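Side-chain contacts in arylamine n-acetyltransferase (Mycobacterium smegmatis, PDB 1W5R), which catalyses transfer of an acetyl group, probably from acetyl-CoA, to arylamines: residues 67-72 with 261-266; 167-170 with 175-178. The protein carries 1 engineered substitution. All blocks are in the same frame, centred on the assembly; numbering follows the deposited sequence.

Interaction 1 (67-72 with 261-266)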
ATOM      1  N   ARG A  67     -12.691 -24.103  14.023  1.00 20.59           N
ATOM      2  CA  ARG A  67     -13.420 -23.509  12.894  1.00 21.04           C
ATOM      3  C   ARG A  67     -12.596 -22.519  12.071  1.00 20.93           C
ATOM      4  O   ARG A  67     -13.102 -21.946  11.098  1.00 21.14           O
ATOM      5  CB  ARG A  67     -14.748 -22.880  13.350  1.00 21.22           C
ATOM      6  CG  ARG A  67     -15.646 -23.859  14.123  1.00 21.84           C
ATOM      7  CD  ARG A  67     -17.102 -23.422  14.306  1.00 22.81           C
ATOM      8  NE  ARG A  67     -17.309 -21.986  14.268  1.00 26.40           N
ATOM      9  CZ  ARG A  67     -17.588 -21.225  15.318  1.00 26.95           C
ATOM     10  NH1 ARG A  67     -17.696 -21.750  16.536  1.00 27.85           N
ATOM     11  NH2 ARG A  67     -17.756 -19.923  15.139  1.00 29.48           N
ATOM     12  N   ARG A  68     -11.340 -22.307  12.472  1.00 20.61           N
ATOM     13  CA  ARG A  68     -10.402 -21.447  11.736  1.00 20.53           C
ATOM     14  C   ARG A  68     -10.961 -20.035  11.519  1.00 19.20           C
ATOM     15  O   ARG A  68     -10.823 -19.423  10.457  1.00 19.33           O
ATOM     16  CB  ARG A  68      -9.934 -22.120  10.436  1.00 22.06           C
ATOM     17  CG  ARG A  68      -9.166 -23.419  10.702  1.00 24.42           C
ATOM     18  CD  ARG A  68      -8.881 -24.190   9.418  1.00 30.19           C
ATOM     19  NE  ARG A  68      -8.236 -25.478   9.685  1.00 33.04           N
ATOM     20  CZ  ARG A  68      -7.984 -26.410   8.766  1.00 35.59           C
ATOM     21  NH1 ARG A  68      -8.317 -26.216   7.492  1.00 36.96           N
ATOM     22  NH2 ARG A  68      -7.397 -27.549   9.126  1.00 36.65           N
ATOM     23  N   ARG A  69     -11.616 -19.552  12.562  1.00 16.66           N
ATOM     24  CA  ARG A  69     -12.055 -18.173  12.661  1.00 14.34           C
ATOM     25  C   ARG A  69     -11.035 -17.446  13.516  1.00 13.16           C
ATOM     26  O   ARG A  69     -10.234 -18.080  14.202  1.00 12.54           O
ATOM     27  CB  ARG A  69     -13.412 -18.132  13.365  1.00 13.88           C
ATOM     28  CG  ARG A  69     -14.580 -18.688  12.512  1.00 13.99           C
ATOM     29  CD  ARG A  69     -15.032 -17.722  11.432  1.00 14.05           C
ATOM     30  NE  ARG A  69     -15.320 -16.406  11.988  1.00 12.62           N
ATOM     31  CZ  ARG A  69     -16.473 -16.050  12.559  1.00 12.62           C
ATOM     32  NH1 ARG A  69     -16.602 -14.823  13.053  1.00 11.57           N
ATOM     33  NH2 ARG A  69     -17.504 -16.908  12.642  1.00 12.55           N
ATOM     34  N   GLY A  70     -11.059 -16.116  13.476  1.00 11.45           N
ATOM     35  CA  GLY A  70     -10.351 -15.344  14.487  1.00 11.14           C
ATOM     36  C   GLY A  70     -11.328 -14.942  15.576  1.00 10.20           C
ATOM     37  O   GLY A  70     -12.410 -15.515  15.731  1.00  9.97           O
ATOM     38  N   GLY A  71     -10.956 -13.932  16.336  1.00  9.10           N
ATOM     39  CA  GLY A  71     -11.853 -13.389  17.346  1.00  8.80           C
ATOM     40  C   GLY A  71     -11.350 -12.047  17.796  1.00  8.38           C
ATOM     41  O   GLY A  71     -10.382 -11.516  17.222  1.00  8.05           O
ATOM     42  N   TYR A  72     -12.040 -11.463  18.769  1.00  8.89           N
ATOM     43  CA  TYR A  72     -11.612 -10.181  19.308  1.00  7.59           C
ATOM     44  C   TYR A  72     -10.955 -10.339  20.689  1.00  7.52           C
ATOM     45  O   TYR A  72     -10.580 -11.465  21.046  1.00  7.61           O
ATOM     46  CB  TYR A  72     -12.714  -9.102  19.180  1.00  7.78           C
ATOM     47  CG  TYR A  72     -13.918  -9.172  20.111  1.00  7.37           C
ATOM     48  CD1 TYR A  72     -14.893  -8.183  20.028  1.00  7.50           C
ATOM     49  CD2 TYR A  72     -14.053 -10.158  21.093  1.00  8.17           C
ATOM     50  CE1 TYR A  72     -16.002  -8.172  20.866  1.00  7.47           C
ATOM     51  CE2 TYR A  72     -15.160 -10.144  21.965  1.00  6.76           C
ATOM     52  CZ  TYR A  72     -16.127  -9.132  21.837  1.00  7.76           C
ATOM     53  OH  TYR A  72     -17.217  -9.052  22.676  1.00  8.49           O
ATOM     54  N   GLY A 261     -17.107 -19.655   5.107  1.00 31.40           N
ATOM     55  CA  GLY A 261     -18.048 -20.777   5.035  1.00 32.38           C
ATOM     56  C   GLY A 261     -18.742 -20.998   6.370  1.00 32.78           C
ATOM     57  O   GLY A 261     -19.909 -21.391   6.413  1.00 33.44           O
ATOM     58  N   ASP A 262     -18.010 -20.728   7.453  1.00 33.16           N
ATOM     59  CA  ASP A 262     -18.534 -20.708   8.830  1.00 33.14           C
ATOM     60  C   ASP A 262     -19.809 -19.858   8.979  1.00 32.68           C
ATOM     61  O   ASP A 262     -20.660 -20.152   9.823  1.00 32.77           O
ATOM     62  CB  ASP A 262     -17.416 -20.223   9.786  1.00 33.62           C
ATOM     63  CG  ASP A 262     -17.935 -19.754  11.158  1.00 34.59           C
ATOM     64  OD1 ASP A 262     -18.744 -18.810  11.219  1.00 36.78           O
ATOM     65  OD2 ASP A 262     -17.498 -20.298  12.188  1.00 35.82           O
ATOM     66  N   LEU A 263     -19.934 -18.817   8.155  1.00 31.98           N
ATOM     67  CA  LEU A 263     -21.034 -17.851   8.272  1.00 31.25           C
ATOM     68  C   LEU A 263     -22.059 -17.933   7.131  1.00 31.60           C
ATOM     69  O   LEU A 263     -22.657 -16.924   6.746  1.00 31.30           O
ATOM     70  CB  LEU A 263     -20.469 -16.429   8.392  1.00 30.64           C
ATOM     71  CG  LEU A 263     -19.677 -16.114   9.667  1.00 29.06           C
ATOM     72  CD1 LEU A 263     -18.757 -14.922   9.440  1.00 28.10           C
ATOM     73  CD2 LEU A 263     -20.597 -15.886  10.871  1.00 27.61           C
ATOM     74  N   ALA A 264     -22.269 -19.144   6.620  1.00 32.15           N
ATOM     75  CA  ALA A 264     -23.213 -19.395   5.523  1.00 32.49           C
ATOM     76  C   ALA A 264     -24.621 -18.875   5.820  1.00 32.54           C
ATOM     77  O   ALA A 264     -25.160 -19.094   6.910  1.00 32.89           O
ATOM     78  CB  ALA A 264     -23.259 -20.878   5.202  1.00 32.59           C
ATOM     79  N   GLY A 265     -25.215 -18.206   4.835  1.00 32.42           N
ATOM     80  CA  GLY A 265     -26.628 -17.741   4.923  1.00 31.92           C
ATOM     81  C   GLY A 265     -26.862 -16.492   5.780  1.00 31.59           C
ATOM     82  O   GLY A 265     -28.005 -16.207   6.185  1.00 31.94           O
ATOM     83  N   ARG A 266     -25.801 -15.743   6.041  1.00 30.66           N
ATOM     84  CA  ARG A 266     -25.923 -14.544   6.863  1.00 29.76           C
ATOM     85  C   ARG A 266     -25.772 -13.255   6.038  1.00 28.89           C
ATOM     86  O   ARG A 266     -25.869 -12.150   6.574  1.00 29.18           O
ATOM     87  CB  ARG A 266     -24.953 -14.607   8.031  1.00 29.84           C
ATOM     88  CG  ARG A 266     -25.240 -15.790   8.940  1.00 30.04           C
ATOM     89  CD  ARG A 266     -24.598 -15.649  10.336  1.00 30.58           C
ATOM     90  NE  ARG A 266     -24.965 -16.738  11.239  1.00 30.58           N
ATOM     91  CZ  ARG A 266     -25.866 -16.641  12.214  1.00 30.70           C
ATOM     92  NH1 ARG A 266     -26.512 -15.501  12.428  1.00 30.39           N
ATOM     93  NH2 ARG A 266     -26.121 -17.692  12.981  1.00 31.33           N
TER
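A salt-bridge network joins R67 and R69, in the loop that carries the RGG motif into helix 73-87, to D262 in the loop region ahead of helix 268-274. R67 comes side-on with two nitrogens, both directed to one carboxylate oxygen: NE reaches D262 OD2 at 2.7 Å (N-H...O 157°), nearly in line with its C-O bond, while R67 NH2 lies 3.0 Å from D262 OD2 on the syn side. The bend at chi3 (-25°) brings this guanidinium round, edge-on, with the oxygen in its plane. R69 serves the other oxygen. R69 NH2 lies 2.7 Å from D262 OD1, but the bond is bent and weak, and the two planes stand nearly perpendicular, 85° apart. Bends at chi2 and chi3 curl the R69 chain across D262, its CG 3.3 Å from D262 OD2. A methyl of L263 lies over the rim of one guanidinium face, CD1 being 4.0 Å from R69 CZ. The remaining nitrogens of R69 form salt bridges with E42 (NE) and D45 (NH1), so three carboxylates surround this buried arginine, and E42 also accepts from G70 N. This is consistent with holding R69 in place as first residue of the RGG motif characteristic of arylamine N-acetyltransferases, one residue (Y72) short of the catalytic-cysteine position, here an engineered glutamine.

Interaction 2 (167-170 with 175-178)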
ATOM      1  N   THR A 167      -1.099   2.107  32.706  1.00 12.86           N
ATOM      2  CA  THR A 167      -1.343   2.453  31.312  1.00 12.10           C
ATOM      3  C   THR A 167      -0.290   1.795  30.448  1.00 11.98           C
ATOM      4  O   THR A 167       0.891   1.941  30.714  1.00 12.18           O
ATOM      5  CB  THR A 167      -1.291   3.977  31.088  1.00 12.23           C
ATOM      6  OG1 THR A 167      -2.311   4.613  31.863  1.00 13.23           O
ATOM      7  CG2 THR A 167      -1.499   4.319  29.626  1.00 13.01           C
ATOM      8  N   LEU A 168      -0.721   1.066  29.420  1.00 10.69           N
ATOM      9  CA  LEU A 168       0.196   0.586  28.387  1.00 10.54           C
ATOM     10  C   LEU A 168       0.218   1.558  27.219  1.00 10.42           C
ATOM     11  O   LEU A 168      -0.840   1.925  26.691  1.00 10.49           O
ATOM     12  CB  LEU A 168      -0.244  -0.784  27.870  1.00 10.31           C
ATOM     13  CG  LEU A 168       0.691  -1.382  26.812  1.00 10.85           C
ATOM     14  CD1 LEU A 168       2.029  -1.758  27.436  1.00 10.58           C
ATOM     15  CD2 LEU A 168       0.044  -2.587  26.139  1.00 10.94           C
ATOM     16  N   ALA A 169       1.423   1.970  26.819  1.00 10.40           N
ATOM     17  CA  ALA A 169       1.615   2.819  25.646  1.00 10.89           C
ATOM     18  C   ALA A 169       2.553   2.158  24.653  1.00 10.89           C
ATOM     19  O   ALA A 169       3.387   1.322  25.022  1.00 10.34           O
ATOM     20  CB  ALA A 169       2.160   4.189  26.042  1.00 11.49           C
ATOM     21  N   ALA A 170       2.406   2.542  23.392  1.00 10.59           N
ATOM     22  CA  ALA A 170       3.271   2.072  22.312  1.00 10.54           C
ATOM     23  C   ALA A 170       3.883   3.263  21.600  1.00 10.52           C
ATOM     24  O   ALA A 170       3.232   4.305  21.430  1.00 10.94           O
ATOM     25  CB  ALA A 170       2.490   1.248  21.317  1.00 10.97           C
ATOM     26  N   GLU A 175       5.959   8.410  17.897  1.00 18.66           N
ATOM     27  CA  GLU A 175       5.058   9.090  18.823  1.00 18.96           C
ATOM     28  C   GLU A 175       4.475   8.097  19.812  1.00 16.55           C
ATOM     29  O   GLU A 175       3.871   7.096  19.418  1.00 15.66           O
ATOM     30  CB  GLU A 175       3.891   9.755  18.064  1.00 19.38           C
ATOM     31  CG  GLU A 175       3.949  11.279  17.938  1.00 23.13           C
ATOM     32  CD  GLU A 175       2.598  11.893  17.557  1.00 23.08           C
ATOM     33  OE1 GLU A 175       1.623  11.742  18.329  1.00 27.78           O
ATOM     34  OE2 GLU A 175       2.520  12.537  16.490  1.00 27.62           O
ATOM     35  N   TRP A 176       4.624   8.390  21.096  1.00 14.63           N
ATOM     36  CA  TRP A 176       4.029   7.557  22.133  1.00 14.04           C
ATOM     37  C   TRP A 176       2.527   7.749  22.192  1.00 14.31           C
ATOM     38  O   TRP A 176       2.039   8.885  22.192  1.00 14.90           O
ATOM     39  CB  TRP A 176       4.682   7.839  23.477  1.00 13.85           C
ATOM     40  CG  TRP A 176       6.023   7.236  23.544  1.00 13.66           C
ATOM     41  CD1 TRP A 176       7.215   7.818  23.210  1.00 14.47           C
ATOM     42  CD2 TRP A 176       6.318   5.900  23.930  1.00 13.71           C
ATOM     43  NE1 TRP A 176       8.243   6.922  23.389  1.00 14.39           N
ATOM     44  CE2 TRP A 176       7.716   5.731  23.832  1.00 13.00           C
ATOM     45  CE3 TRP A 176       5.530   4.822  24.356  1.00 12.21           C
ATOM     46  CZ2 TRP A 176       8.347   4.524  24.139  1.00 13.57           C
ATOM     47  CZ3 TRP A 176       6.144   3.636  24.664  1.00 13.36           C
ATOM     48  CH2 TRP A 176       7.551   3.494  24.566  1.00 13.72           C
ATOM     49  N   GLN A 177       1.814   6.628  22.221  1.00 13.72           N
ATOM     50  CA  GLN A 177       0.358   6.606  22.211  1.00 13.88           C
ATOM     51  C   GLN A 177      -0.143   5.668  23.291  1.00 13.12           C
ATOM     52  O   GLN A 177       0.152   4.473  23.261  1.00 12.66           O
ATOM     53  CB  GLN A 177      -0.156   6.133  20.855  1.00 14.15           C
ATOM     54  CG  GLN A 177       0.201   7.119  19.745  1.00 17.54           C
ATOM     55  CD  GLN A 177      -0.541   6.889  18.465  1.00 23.00           C
ATOM     56  OE1 GLN A 177      -1.164   5.846  18.263  1.00 26.19           O
ATOM     57  NE2 GLN A 177      -0.481   7.876  17.572  1.00 25.76           N
ATOM     58  N   PRO A 178      -0.863   6.214  24.279  1.00 13.32           N
ATOM     59  CA  PRO A 178      -1.537   5.351  25.234  1.00 13.06           C
ATOM     60  C   PRO A 178      -2.560   4.454  24.533  1.00 12.27           C
ATOM     61  O   PRO A 178      -3.312   4.918  23.654  1.00 12.32           O
ATOM     62  CB  PRO A 178      -2.237   6.356  26.161  1.00 13.62           C
ATOM     63  CG  PRO A 178      -1.406   7.628  26.039  1.00 15.63           C
ATOM     64  CD  PRO A 178      -1.063   7.646  24.594  1.00 13.91           C
TER
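A170 and Q177 form the tight part of a beta hairpin made by strands 165-172 and 175-182, within the larger of the two antiparallel sheets, between strands 157-162 and 90-98. They are a hydrogen-bonded pair: A170 N gives to Q177 O at 3.0 Å (165°), and Q177 N gives to A170 O at 2.8 Å. A170 O also receives a CA-H...O contact from W176 CA at 3.4 Å, so two donors meet one carbonyl. Next along, A169 and P178 are a non-hydrogen-bonded pair with CA atoms only 4.1 Å apart, a place where the missing N-H of proline costs the hairpin no cross-strand bond. The loose side is elsewhere: T167 CG2, turned anti to its own backbone nitrogen, merely lies beside exposed P178, 4.1 Å from P178 CB, and the carboxylate of E175 heads off into solvent. L168 turns from the partner strand to the buried side, against L138 and L159. Q177, on the same face as A170, runs away from 167-170 in an extended chain, and its OE1 accepts from W100 NE1. The indole of W176 belongs with the close contacts: CE3 rests 3.8 Å from A169 CB, and the ring turns its edge to the A169 carbonyl, with W176 CZ3 3.6 Å from A169 O.

Interactions 1 and 2 lie on opposite sides of the chain's centre, with their own centres 32 Å apart and nearest atoms about 15 Å apart, so neither touches the other. In sequence, the hairpin of interaction 2 falls within the 188 residues that separate the two segments of interaction 1. Interaction 1 ties a loop among the N-terminal helices to one near the C-terminus, whereas interaction 2 is local pairing inside the sheet, in what corresponds to the beta-barrel domain of related enzymes. Their relation to catalysis differs too: 67-72 ends directly before the position of the catalytic cysteine, which is an engineered glutamine here, while 167-170 and 175-178 make no contact with that loop.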